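Local coordinates for protein alanine racemase (Actinobacillus succinogenes, PDB 3C3K) that has the two-lobed fold of the periplasmic binding protein-like family, whose members typically hold a small ligand in the cleft between their lobes, at residues S112-D117 / L267-V272; I106-A111 / Q140-G145; I127-H132 / S144-R149; I191-A196 / P230-V235. One frame throughout, in Å; residues are numbered along the deposited sequence.

Interaction 1: S112-D117 / L267-V272; sequences SEYVVD and LPWKFV
Tyr-114, on helix 108-121, presents one face of its ring to the edge of the Trp-269 indole, and the packing is tightest there, with Trp-269 CH2 lying 3.4 Å from Tyr-114 CG. The two form an offset edge-to-face pair, the planes inclined by 60°. The indole gets there because its CG sits between the backbone N and the carbonyl carbon (chi1 53°), which brings the six-membered ring up to the base of the tyrosine. A second offset edge-to-face pair follows further out along the tyrosine. Here Tyr-114 offers its own edge to the face of Phe-271, centroids 5.6 Å apart, while Tyr-114 CE1 also leans on Phe-271 CB at 3.6 Å. Tyr-114 thus lends a face to one neighbour and an edge to the other, and the three rings make an aromatic cluster.

On its inner side the cluster is closed by Val-115, a buried residue whose CG2 meets the edge of the Phe-271 ring at 4.0 Å from CE1. This is a slacker touch than the tyrosine-tryptophan one, but Val-115 also packs on Val-235 and Phe-189. The outer side is looser: all three rings are partly exposed, and Lys-270 starts off away from the helix and is exposed in the assembly. Val-235 backs Trp-269 as well, so the helix and the two-stranded antiparallel pair 234-236/270-272 close on one another. Residues 267-269 lead from strand 264-266 of one lobe's sheet to this pair, so the contact lies where one of the chain's connections between the lobes arrives, as in the periplasmic binding protein-like fold.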
loop_
_atom_site.group_PDB
_atom_site.type_symbol
_atom_site.label_atom_id
_atom_site.label_comp_id
_atom_site.label_asym_id
_atom_site.label_seq_id
_atom_site.Cartn_x
_atom_site.Cartn_y
_atom_site.Cartn_z
ATOM N N SER B 112 14.388 16.246 9.468
ATOM C CA SER B 112 15.455 16.070 8.514
ATOM C C SER B 112 16.786 16.642 8.933
ATOM O O SER B 112 17.796 16.051 8.627
ATOM C CB SER B 112 15.074 16.496 7.098
ATOM O OG SER B 112 14.289 17.616 7.232
ATOM N N GLU B 113 16.803 17.752 9.683
ATOM C CA GLU B 113 18.077 18.267 10.176
ATOM C C GLU B 113 18.662 17.307 11.182
ATOM O O GLU B 113 19.853 17.159 11.221
ATOM C CB GLU B 113 17.943 19.690 10.799
ATOM C CG GLU B 113 17.426 20.721 9.840
ATOM C CD GLU B 113 17.315 22.097 10.475
ATOM O OE1 GLU B 113 16.885 22.203 11.639
ATOM O OE2 GLU B 113 17.617 23.070 9.778
ATOM N N TYR B 114 17.820 16.723 12.034
ATOM C CA TYR B 114 18.206 15.698 13.019
ATOM C C TYR B 114 18.809 14.481 12.359
ATOM O O TYR B 114 19.746 13.948 12.857
ATOM C CB TYR B 114 16.994 15.183 13.807
ATOM C CG TYR B 114 17.391 14.362 15.019
ATOM C CD1 TYR B 114 17.542 12.986 14.942
ATOM C CD2 TYR B 114 17.616 14.984 16.251
ATOM C CE1 TYR B 114 17.904 12.222 16.082
ATOM C CE2 TYR B 114 17.981 14.248 17.403
ATOM C CZ TYR B 114 18.148 12.873 17.297
ATOM O OH TYR B 114 18.483 12.181 18.437
ATOM N N VAL B 115 18.216 14.022 11.271
ATOM C CA VAL B 115 18.809 12.960 10.395
ATOM C C VAL B 115 20.225 13.278 9.971
ATOM O O VAL B 115 21.134 12.495 10.207
ATOM C CB VAL B 115 17.917 12.649 9.209
ATOM C CG1 VAL B 115 18.691 11.746 8.190
ATOM C CG2 VAL B 115 16.574 11.978 9.731
ATOM N N VAL B 116 20.423 14.446 9.379
ATOM C CA VAL B 116 21.764 14.891 9.007
ATOM C C VAL B 116 22.698 15.013 10.213
ATOM O O VAL B 116 23.836 14.549 10.158
ATOM C CB VAL B 116 21.730 16.206 8.252
ATOM C CG1 VAL B 116 23.150 16.694 7.962
ATOM C CG2 VAL B 116 20.956 16.022 6.964
ATOM N N ASP B 117 22.231 15.582 11.309
ATOM C CA ASP B 117 23.131 15.665 12.453
ATOM C C ASP B 117 23.594 14.282 12.900
ATOM O O ASP B 117 24.740 14.150 13.275
ATOM C CB ASP B 117 22.504 16.370 13.655
ATOM C CG ASP B 117 22.266 17.815 13.418
ATOM O OD1 ASP B 117 22.785 18.399 12.439
ATOM O OD2 ASP B 117 21.537 18.376 14.238
ATOM N N LEU B 267 2.592 16.526 15.799
ATOM C CA LEU B 267 2.791 15.290 16.565
ATOM C C LEU B 267 4.285 14.863 16.519
ATOM O O LEU B 267 5.005 15.195 15.545
ATOM C CB LEU B 267 1.857 14.157 16.056
ATOM C CG LEU B 267 0.340 14.405 16.086
ATOM C CD1 LEU B 267 -0.363 13.117 15.812
ATOM C CD2 LEU B 267 -0.217 14.974 17.439
ATOM N N PRO B 268 4.787 14.212 17.609
ATOM C CA PRO B 268 6.243 13.904 17.669
ATOM C C PRO B 268 6.645 12.833 16.681
ATOM O O PRO B 268 5.957 11.850 16.572
ATOM C CB PRO B 268 6.493 13.364 19.113
ATOM C CG PRO B 268 5.142 13.360 19.840
ATOM C CD PRO B 268 4.038 13.771 18.816
ATOM N N TRP B 269 7.757 13.048 15.969
ATOM C CA TRP B 269 8.435 12.011 15.190
ATOM C C TRP B 269 9.517 11.377 16.038
ATOM O O TRP B 269 9.994 12.001 16.973
ATOM C CB TRP B 269 9.066 12.631 13.946
ATOM C CG TRP B 269 9.952 13.786 14.277
ATOM C CD1 TRP B 269 9.595 15.104 14.322
ATOM C CD2 TRP B 269 11.343 13.729 14.633
ATOM N NE1 TRP B 269 10.669 15.872 14.698
ATOM C CE2 TRP B 269 11.761 15.049 14.872
ATOM C CE3 TRP B 269 12.275 12.678 14.764
ATOM C CZ2 TRP B 269 13.072 15.363 15.255
ATOM C CZ3 TRP B 269 13.596 12.979 15.156
ATOM C CH2 TRP B 269 13.973 14.313 15.421
ATOM N N LYS B 270 9.958 10.184 15.682
ATOM C CA LYS B 270 11.048 9.552 16.398
ATOM C C LYS B 270 12.088 9.069 15.400
ATOM O O LYS B 270 11.753 8.493 14.364
ATOM C CB LYS B 270 10.521 8.389 17.298
ATOM C CG LYS B 270 11.579 7.891 18.286
ATOM C CD LYS B 270 11.197 6.627 19.152
ATOM C CE LYS B 270 12.023 6.578 20.525
ATOM N NZ LYS B 270 11.091 6.230 21.752
ATOM N N PHE B 271 13.362 9.271 15.723
ATOM C CA PHE B 271 14.432 8.731 14.887
ATOM C C PHE B 271 14.668 7.376 15.396
ATOM O O PHE B 271 15.007 7.229 16.536
ATOM C CB PHE B 271 15.685 9.507 15.091
ATOM C CG PHE B 271 16.808 9.076 14.251
ATOM C CD1 PHE B 271 16.878 9.472 12.909
ATOM C CD2 PHE B 271 17.862 8.346 14.796
ATOM C CE1 PHE B 271 17.958 9.155 12.160
ATOM C CE2 PHE B 271 18.969 8.014 14.036
ATOM C CZ PHE B 271 19.014 8.402 12.718
ATOM N N VAL B 272 14.414 6.391 14.570
ATOM C CA VAL B 272 14.520 4.978 14.989
ATOM C C VAL B 272 15.760 4.361 14.317
ATOM O O VAL B 272 15.824 4.229 13.110
ATOM C CB VAL B 272 13.234 4.206 14.635
ATOM C CG1 VAL B 272 13.447 2.772 14.786
ATOM C CG2 VAL B 272 12.045 4.718 15.495
#

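Interaction 2: I106-A111 / Q140-G145; sequences IDDVAA and QHRESG
Asp-108 OD1 is gripped by two nitrogens of Arg-142, NH2 at 2.9 Å and NE at 3.0 Å, in a side-on salt bridge that converges on one oxygen. The oxygen lies in the guanidinium plane, yet both N-H groups approach it from the same face of the carboxylate, out of its plane, because the two flat groups are turned 56° apart. An extended run from CG to NE carries the arginine tip back to the start of the neighbouring helix. Arg-142 has further company in a cation-pi contact with Phe-219 and a hydrogen bond from NH2 to a bound glycerol.

Beside the bridge the packing is apolar. Val-109 CG2 stands over one face of the His-141 ring, 4.2 Å from its centroid, and also touches His-141 CB at 3.7 Å. At Gly-145, which has no side chain, the backbones draw close: its CA is 5.1 Å from that of Val-109. Asp-107 is the N-cap of helix 108-121, its OD1 accepting from Ala-110 N in a nearly straight bond (170°). The contact therefore pairs the opening turn of helix 108-121, just after strand 102-105, with the first half of helix 137-152.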
loop_
_atom_site.group_PDB
_atom_site.type_symbol
_atom_site.label_atom_id
_atom_site.label_comp_id
_atom_site.label_asym_id
_atom_site.label_seq_id
_atom_site.Cartn_x
_atom_site.Cartn_y
_atom_site.Cartn_z
ATOM N N ILE B 106 3.847 16.113 11.316
ATOM C CA ILE B 106 5.054 16.253 12.088
ATOM C C ILE B 106 5.791 17.514 11.616
ATOM O O ILE B 106 5.376 18.158 10.635
ATOM C CB ILE B 106 6.002 15.018 11.885
ATOM C CG1 ILE B 106 6.538 14.988 10.432
ATOM C CG2 ILE B 106 5.278 13.728 12.327
ATOM C CD1 ILE B 106 7.792 14.177 10.199
ATOM N N ASP B 107 6.908 17.832 12.296
ATOM C CA ASP B 107 7.801 18.909 11.859
ATOM C C ASP B 107 8.902 18.321 10.949
ATOM O O ASP B 107 9.889 17.803 11.422
ATOM C CB ASP B 107 8.452 19.557 13.094
ATOM C CG ASP B 107 9.347 20.725 12.748
ATOM O OD1 ASP B 107 9.810 20.907 11.606
ATOM O OD2 ASP B 107 9.632 21.487 13.657
ATOM N N ASP B 108 8.743 18.461 9.643
ATOM C CA ASP B 108 9.652 17.890 8.673
ATOM C C ASP B 108 11.028 18.504 8.704
ATOM O O ASP B 108 12.038 17.827 8.425
ATOM C CB ASP B 108 9.048 17.973 7.292
ATOM C CG ASP B 108 7.959 16.911 7.089
ATOM O OD1 ASP B 108 8.335 15.755 7.211
ATOM O OD2 ASP B 108 6.768 17.212 6.910
ATOM N N VAL B 109 11.092 19.795 8.977
ATOM C CA VAL B 109 12.417 20.463 9.027
ATOM C C VAL B 109 13.202 19.978 10.193
ATOM O O VAL B 109 14.334 19.630 10.001
ATOM C CB VAL B 109 12.310 21.989 9.080
ATOM C CG1 VAL B 109 13.745 22.649 9.157
ATOM C CG2 VAL B 109 11.689 22.422 7.845
ATOM N N ALA B 110 12.594 19.864 11.385
ATOM C CA ALA B 110 13.357 19.388 12.543
ATOM C C ALA B 110 13.808 17.930 12.363
ATOM O O ALA B 110 14.953 17.605 12.699
ATOM C CB ALA B 110 12.576 19.526 13.886
ATOM N N ALA B 111 12.924 17.055 11.875
ATOM C CA ALA B 111 13.299 15.656 11.622
ATOM C C ALA B 111 14.434 15.538 10.619
ATOM O O ALA B 111 15.311 14.745 10.859
ATOM C CB ALA B 111 12.114 14.851 11.143
ATOM N N GLN B 140 9.732 19.648 0.050
ATOM C CA GLN B 140 10.548 20.882 -0.002
ATOM C C GLN B 140 11.308 21.091 1.339
ATOM O O GLN B 140 12.501 21.409 1.359
ATOM C CB GLN B 140 9.637 22.058 -0.267
ATOM C CG GLN B 140 8.986 22.090 -1.727
ATOM C CD GLN B 140 7.920 23.154 -1.783
ATOM O OE1 GLN B 140 8.103 24.190 -1.220
ATOM N NE2 GLN B 140 6.794 22.868 -2.390
ATOM N N HIS B 141 10.617 20.872 2.446
ATOM C CA HIS B 141 11.178 21.099 3.774
ATOM C C HIS B 141 12.278 20.083 4.060
ATOM O O HIS B 141 13.284 20.397 4.743
ATOM C CB HIS B 141 10.098 20.875 4.843
ATOM C CG HIS B 141 9.186 22.042 5.034
ATOM N ND1 HIS B 141 9.437 23.285 4.486
ATOM C CD2 HIS B 141 8.022 22.155 5.702
ATOM C CE1 HIS B 141 8.476 24.119 4.828
ATOM N NE2 HIS B 141 7.616 23.465 5.588
ATOM N N ARG B 142 12.078 18.841 3.607
ATOM C CA ARG B 142 13.097 17.815 3.863
ATOM C C ARG B 142 14.314 18.167 3.049
ATOM O O ARG B 142 15.408 18.044 3.528
ATOM C CB ARG B 142 12.597 16.377 3.570
ATOM C CG ARG B 142 11.532 15.819 4.652
ATOM C CD ARG B 142 10.804 14.515 4.142
ATOM N NE ARG B 142 9.558 14.384 4.891
ATOM C CZ ARG B 142 8.575 13.546 4.638
ATOM N NH1 ARG B 142 8.705 12.612 3.690
ATOM N NH2 ARG B 142 7.485 13.604 5.404
ATOM N N GLU B 143 14.125 18.637 1.819
ATOM C CA GLU B 143 15.258 19.079 0.995
ATOM C C GLU B 143 16.017 20.284 1.591
ATOM O O GLU B 143 17.225 20.262 1.573
ATOM C CB GLU B 143 14.814 19.321 -0.465
ATOM C CG GLU B 143 15.931 19.731 -1.407
ATOM C CD GLU B 143 15.569 19.751 -2.897
ATOM O OE1 GLU B 143 15.048 18.767 -3.446
ATOM O OE2 GLU B 143 15.870 20.758 -3.573
ATOM N N SER B 144 15.309 21.297 2.151
ATOM C CA SER B 144 15.950 22.520 2.679
ATOM C C SER B 144 16.673 22.122 3.901
ATOM O O SER B 144 17.777 22.539 4.103
ATOM C CB SER B 144 14.952 23.572 3.255
ATOM O OG SER B 144 13.947 23.934 2.396
ATOM N N GLY B 145 15.971 21.403 4.777
ATOM C CA GLY B 145 16.517 20.932 6.031
ATOM C C GLY B 145 17.845 20.222 5.732
ATOM O O GLY B 145 18.848 20.538 6.360
#

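Interaction 3: I127-H132 / S144-R149; sequences IALINH and SGYLNR
Tyr-146 reaches from helix 137-152 to the backbone of strand 127-131, and its hydroxyl makes the one hydrogen bond between the segments: OH donates to Ile-127 O at 2.7 Å. The donor is tilted 18° from the carbonyl plane. Arg-159 N, at the start of the adjoining strand 159-162, also hydrogen-bonds to this hydroxyl, so a buried polar atom has two backbone partners and the phenol is held at its far end.

The second kind of contact is CH-pi. Leu-129 CB sits almost exactly above the middle of the Tyr-146 ring, 3.7 Å from the centroid and only 5° off the normal. The tyrosine CG is swung anti to its backbone N, sending the ring toward the sheet, where it runs alongside the leucine but points the opposite way.

Apolar touches complete the contact. Leu-129 CD2 extends down the same ring to within 3.9 Å of Tyr-146 CD1, and Ile-127 CG2 comes to 4.0 Å from Tyr-146 CE2, while the rest of the isoleucine leads off toward Leu-119 and Val-120 of helix 108-121. Across the sheet's other face lies helix 168-179, which packs on Ala-128 and Ile-130. The short axes of strand and helix pass 9.8 Å apart and run nearly antiparallel, at 166°. The helix runs back against the strand, as in a beta-alpha-beta crossover, here strand 127-131, helix 137-152 and the parallel neighbour 159-162, the repeating unit of this lobe's three-layered alpha/beta sandwich.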
loop_
_atom_site.group_PDB
_atom_site.type_symbol
_atom_site.label_atom_id
_atom_site.label_comp_id
_atom_site.label_asym_id
_atom_site.label_seq_id
_atom_site.Cartn_x
_atom_site.Cartn_y
_atom_site.Cartn_z
ATOM N N ILE B 127 26.734 13.055 2.319
ATOM C CA ILE B 127 25.401 12.567 2.519
ATOM C C ILE B 127 24.611 13.044 1.303
ATOM O O ILE B 127 24.619 14.252 0.995
ATOM C CB ILE B 127 24.782 13.124 3.836
ATOM C CG1 ILE B 127 25.605 12.693 5.050
ATOM C CG2 ILE B 127 23.283 12.662 3.981
ATOM C CD1 ILE B 127 25.468 13.564 6.244
ATOM N N ALA B 128 23.943 12.119 0.628
ATOM C CA ALA B 128 23.079 12.389 -0.542
ATOM C C ALA B 128 21.622 12.280 -0.101
ATOM O O ALA B 128 21.314 11.681 0.966
ATOM C CB ALA B 128 23.380 11.355 -1.726
ATOM N N LEU B 129 20.739 12.894 -0.893
ATOM C CA LEU B 129 19.300 12.870 -0.684
ATOM C C LEU B 129 18.605 12.270 -1.915
ATOM O O LEU B 129 18.927 12.609 -3.068
ATOM C CB LEU B 129 18.767 14.296 -0.395
ATOM C CG LEU B 129 17.260 14.487 -0.141
ATOM C CD1 LEU B 129 16.950 14.042 1.345
ATOM C CD2 LEU B 129 16.829 15.945 -0.309
ATOM N N ILE B 130 17.713 11.315 -1.683
ATOM C CA ILE B 130 16.818 10.886 -2.749
ATOM C C ILE B 130 15.480 11.575 -2.408
ATOM O O ILE B 130 14.855 11.276 -1.349
ATOM C CB ILE B 130 16.634 9.325 -2.823
ATOM C CG1 ILE B 130 17.960 8.656 -3.112
ATOM C CG2 ILE B 130 15.613 8.950 -3.969
ATOM C CD1 ILE B 130 17.916 7.148 -3.170
ATOM N N ASN B 131 15.090 12.541 -3.230
ATOM C CA ASN B 131 13.820 13.230 -2.992
ATOM C C ASN B 131 12.779 12.740 -4.029
ATOM O O ASN B 131 13.121 11.977 -4.944
ATOM C CB ASN B 131 14.044 14.756 -3.010
ATOM C CG ASN B 131 12.995 15.516 -2.245
ATOM O OD1 ASN B 131 11.919 14.988 -1.957
ATOM N ND2 ASN B 131 13.252 16.806 -1.984
ATOM N N HIS B 132 11.520 13.132 -3.925
ATOM C CA HIS B 132 10.570 12.557 -4.887
ATOM C C HIS B 132 9.812 13.627 -5.655
ATOM O O HIS B 132 10.233 13.995 -6.806
ATOM C CB HIS B 132 9.704 11.420 -4.267
ATOM C CG HIS B 132 8.505 11.018 -5.081
ATOM N ND1 HIS B 132 8.573 10.692 -6.422
ATOM C CD2 HIS B 132 7.194 10.870 -4.730
ATOM C CE1 HIS B 132 7.361 10.372 -6.867
ATOM N NE2 HIS B 132 6.505 10.482 -5.869
ATOM N N SER B 144 15.309 21.297 2.151
ATOM C CA SER B 144 15.950 22.520 2.679
ATOM C C SER B 144 16.673 22.122 3.901
ATOM O O SER B 144 17.777 22.539 4.103
ATOM C CB SER B 144 14.952 23.572 3.255
ATOM O OG SER B 144 13.947 23.934 2.396
ATOM N N GLY B 145 15.971 21.403 4.777
ATOM C CA GLY B 145 16.517 20.932 6.031
ATOM C C GLY B 145 17.845 20.222 5.732
ATOM O O GLY B 145 18.848 20.538 6.360
ATOM N N TYR B 146 17.862 19.299 4.749
ATOM C CA TYR B 146 19.083 18.568 4.342
ATOM C C TYR B 146 20.179 19.557 3.857
ATOM O O TYR B 146 21.296 19.500 4.295
ATOM C CB TYR B 146 18.750 17.587 3.191
ATOM C CG TYR B 146 19.884 17.137 2.288
ATOM C CD1 TYR B 146 20.046 17.698 0.999
ATOM C CD2 TYR B 146 20.737 16.093 2.658
ATOM C CE1 TYR B 146 21.067 17.305 0.148
ATOM C CE2 TYR B 146 21.752 15.654 1.780
ATOM C CZ TYR B 146 21.925 16.313 0.533
ATOM O OH TYR B 146 22.923 15.925 -0.341
ATOM N N LEU B 147 19.854 20.454 2.935
ATOM C CA LEU B 147 20.888 21.314 2.314
ATOM C C LEU B 147 21.467 22.312 3.335
ATOM O O LEU B 147 22.688 22.499 3.433
ATOM C CB LEU B 147 20.246 22.123 1.229
ATOM C CG LEU B 147 19.987 21.400 -0.081
ATOM C CD1 LEU B 147 19.226 22.369 -1.005
ATOM C CD2 LEU B 147 21.315 21.036 -0.620
ATOM N N ASN B 148 20.586 22.916 4.126
ATOM C CA ASN B 148 21.013 23.851 5.178
ATOM C C ASN B 148 21.850 23.199 6.245
ATOM O O ASN B 148 22.782 23.828 6.785
ATOM C CB ASN B 148 19.827 24.564 5.854
ATOM C CG ASN B 148 19.011 25.373 4.879
ATOM O OD1 ASN B 148 19.505 25.782 3.832
ATOM N ND2 ASN B 148 17.741 25.593 5.210
ATOM N N ARG B 149 21.535 21.968 6.601
ATOM C CA ARG B 149 22.275 21.339 7.698
ATOM C C ARG B 149 23.639 20.867 7.237
ATOM O O ARG B 149 24.614 20.861 7.982
ATOM C CB ARG B 149 21.427 20.207 8.280
ATOM C CG ARG B 149 21.686 19.919 9.709
ATOM C CD ARG B 149 21.248 21.088 10.593
ATOM N NE ARG B 149 21.625 20.846 11.973
ATOM C CZ ARG B 149 21.649 21.798 12.883
ATOM N NH1 ARG B 149 21.293 23.016 12.527
ATOM N NH2 ARG B 149 22.039 21.539 14.122
#

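Interaction 4: I191-A196 / P230-V235; sequences ISDVLA and PALTTV
Asp-193, in the first turn of helix 193-205, faces Thr-234 of strand 234-236, and their CA atoms, 7.1 Å apart, mark the nearest approach of the two backbones. Between them Thr-234 OG1 donates to Asp-193 OD1 in a short bond of 2.6 Å, directed at the syn lone pair of that oxygen. The threonine hydroxyl stands anti to its backbone N (chi1 -172°), which aims it at the helix start. Asp-193 OD2 in turn accepts from Val-222 N, so one oxygen ties the helix to the strand residue Thr-234 and the other to the loop at Val-222, which fixes the rotation of the carboxylate.

Leu-232 fills in beneath this polar link. Its CD2 lies 3.3 Å from Asp-193 OD1 and 3.7 Å from Ala-196 CB, one turn along the helix, with Val-216 adding to the same apolar patch. Asp-193, Ala-196, Leu-232 and Thr-234 are all buried. Ser-192 caps the helix, its OG accepting from Val-194 N at 3.0 Å. Strand 187-190 leads through the short turn 191-192 into helix 193-205, a strand-to-helix connection of this lobe's alpha/beta sandwich with Ser-192 as N-cap, here pinned to Leu-232 and Thr-234.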
loop_
_atom_site.group_PDB
_atom_site.type_symbol
_atom_site.label_atom_id
_atom_site.label_comp_id
_atom_site.label_asym_id
_atom_site.label_seq_id
_atom_site.Cartn_x
_atom_site.Cartn_y
_atom_site.Cartn_z
ATOM N N ILE B 191 13.570 10.194 1.379
ATOM C CA ILE B 191 12.324 10.860 1.789
ATOM C C ILE B 191 11.133 9.879 2.006
ATOM O O ILE B 191 10.040 10.287 2.433
ATOM C CB ILE B 191 12.060 11.910 0.690
ATOM C CG1 ILE B 191 12.484 13.297 1.129
ATOM C CG2 ILE B 191 10.804 11.743 -0.143
ATOM C CD1 ILE B 191 13.687 13.269 1.894
ATOM N N SER B 192 11.381 8.599 1.757
ATOM C CA SER B 192 10.404 7.552 2.086
ATOM C C SER B 192 11.155 6.232 2.287
ATOM O O SER B 192 12.092 5.950 1.551
ATOM C CB SER B 192 9.419 7.364 0.949
ATOM O OG SER B 192 8.710 6.125 1.117
ATOM N N ASP B 193 10.698 5.393 3.229
ATOM C CA ASP B 193 11.226 4.049 3.356
ATOM C C ASP B 193 11.139 3.241 2.047
ATOM O O ASP B 193 11.931 2.395 1.840
ATOM C CB ASP B 193 10.450 3.280 4.440
ATOM C CG ASP B 193 10.641 3.866 5.810
ATOM O OD1 ASP B 193 11.671 4.541 6.027
ATOM O OD2 ASP B 193 9.832 3.582 6.700
ATOM N N VAL B 194 10.159 3.491 1.195
ATOM C CA VAL B 194 10.002 2.735 -0.080
ATOM C C VAL B 194 11.247 3.003 -0.984
ATOM O O VAL B 194 11.820 2.097 -1.586
ATOM C CB VAL B 194 8.713 3.145 -0.799
ATOM C CG1 VAL B 194 8.590 2.461 -2.152
ATOM C CG2 VAL B 194 7.476 2.790 0.042
ATOM N N LEU B 195 11.641 4.258 -1.061
ATOM C CA LEU B 195 12.796 4.637 -1.891
ATOM C C LEU B 195 14.072 4.109 -1.259
ATOM O O LEU B 195 14.989 3.725 -1.971
ATOM C CB LEU B 195 12.833 6.162 -2.004
ATOM C CG LEU B 195 11.619 6.683 -2.774
ATOM C CD1 LEU B 195 11.714 8.236 -2.730
ATOM C CD2 LEU B 195 11.561 6.137 -4.237
ATOM N N ALA B 196 14.124 4.061 0.071
ATOM C CA ALA B 196 15.352 3.630 0.793
ATOM C C ALA B 196 15.557 2.125 0.616
ATOM O O ALA B 196 16.690 1.639 0.516
ATOM C CB ALA B 196 15.305 4.013 2.290
ATOM N N PRO B 230 20.152 -4.723 5.571
ATOM C CA PRO B 230 19.915 -4.511 6.962
ATOM C C PRO B 230 18.550 -3.793 7.172
ATOM O O PRO B 230 18.023 -3.098 6.284
ATOM C CB PRO B 230 21.026 -3.530 7.367
ATOM C CG PRO B 230 21.438 -2.887 6.064
ATOM C CD PRO B 230 21.292 -3.925 5.053
ATOM N N ALA B 231 18.004 -3.956 8.360
ATOM C CA ALA B 231 16.796 -3.191 8.729
ATOM C C ALA B 231 17.122 -1.713 8.626
ATOM O O ALA B 231 18.243 -1.326 8.875
ATOM C CB ALA B 231 16.358 -3.516 10.106
ATOM N N LEU B 232 16.081 -0.914 8.342
ATOM C CA LEU B 232 16.220 0.448 7.882
ATOM C C LEU B 232 16.014 1.481 8.974
ATOM O O LEU B 232 14.940 1.539 9.552
ATOM C CB LEU B 232 15.239 0.674 6.678
ATOM C CG LEU B 232 15.265 2.104 6.229
ATOM C CD1 LEU B 232 16.653 2.341 5.564
ATOM C CD2 LEU B 232 14.051 2.317 5.292
ATOM N N THR B 233 17.083 2.224 9.319
ATOM C CA THR B 233 16.947 3.438 10.073
ATOM C C THR B 233 16.006 4.398 9.372
ATOM O O THR B 233 16.032 4.586 8.150
ATOM C CB THR B 233 18.279 4.096 10.300
ATOM O OG1 THR B 233 19.110 3.192 11.011
ATOM C CG2 THR B 233 18.155 5.444 11.111
ATOM N N THR B 234 15.160 5.021 10.146
ATOM C CA THR B 234 14.125 5.832 9.552
ATOM C C THR B 234 13.636 6.877 10.520
ATOM O O THR B 234 13.949 6.845 11.734
ATOM C CB THR B 234 12.969 4.927 9.062
ATOM O OG1 THR B 234 12.026 5.707 8.314
ATOM C CG2 THR B 234 12.265 4.181 10.252
ATOM N N VAL B 235 12.894 7.834 9.970
ATOM C CA VAL B 235 12.105 8.739 10.787
ATOM C C VAL B 235 10.678 8.200 10.930
ATOM O O VAL B 235 9.908 8.243 9.977
ATOM C CB VAL B 235 12.098 10.191 10.225
ATOM C CG1 VAL B 235 11.329 11.087 11.113
ATOM C CG2 VAL B 235 13.497 10.701 10.065
#

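Overall arrangement
All four contacts belong to one connected patch, with helix 108-121 common to interactions 1 and 2 and helix 137-152 to interactions 2 and 3; the centres in both pairs are about 9 Å apart. Interactions 1 and 3, about 13 Å apart, are tied by a salt bridge, Asp-117 OD1 to Arg-149 NE at 2.7 Å. Interactions 1 and 4 meet in the antiparallel pair, where Val-272 N probably bonds to Thr-234 O at 2.9 Å. Between interactions 2 and 4, Arg-142 NH1 lies 3.0 Å from Ile-191 O. The glycerol, about 3 Å from the Arg-142 side chain, probably came from the crystallisation liquor but may mark a pocket beside interaction 2.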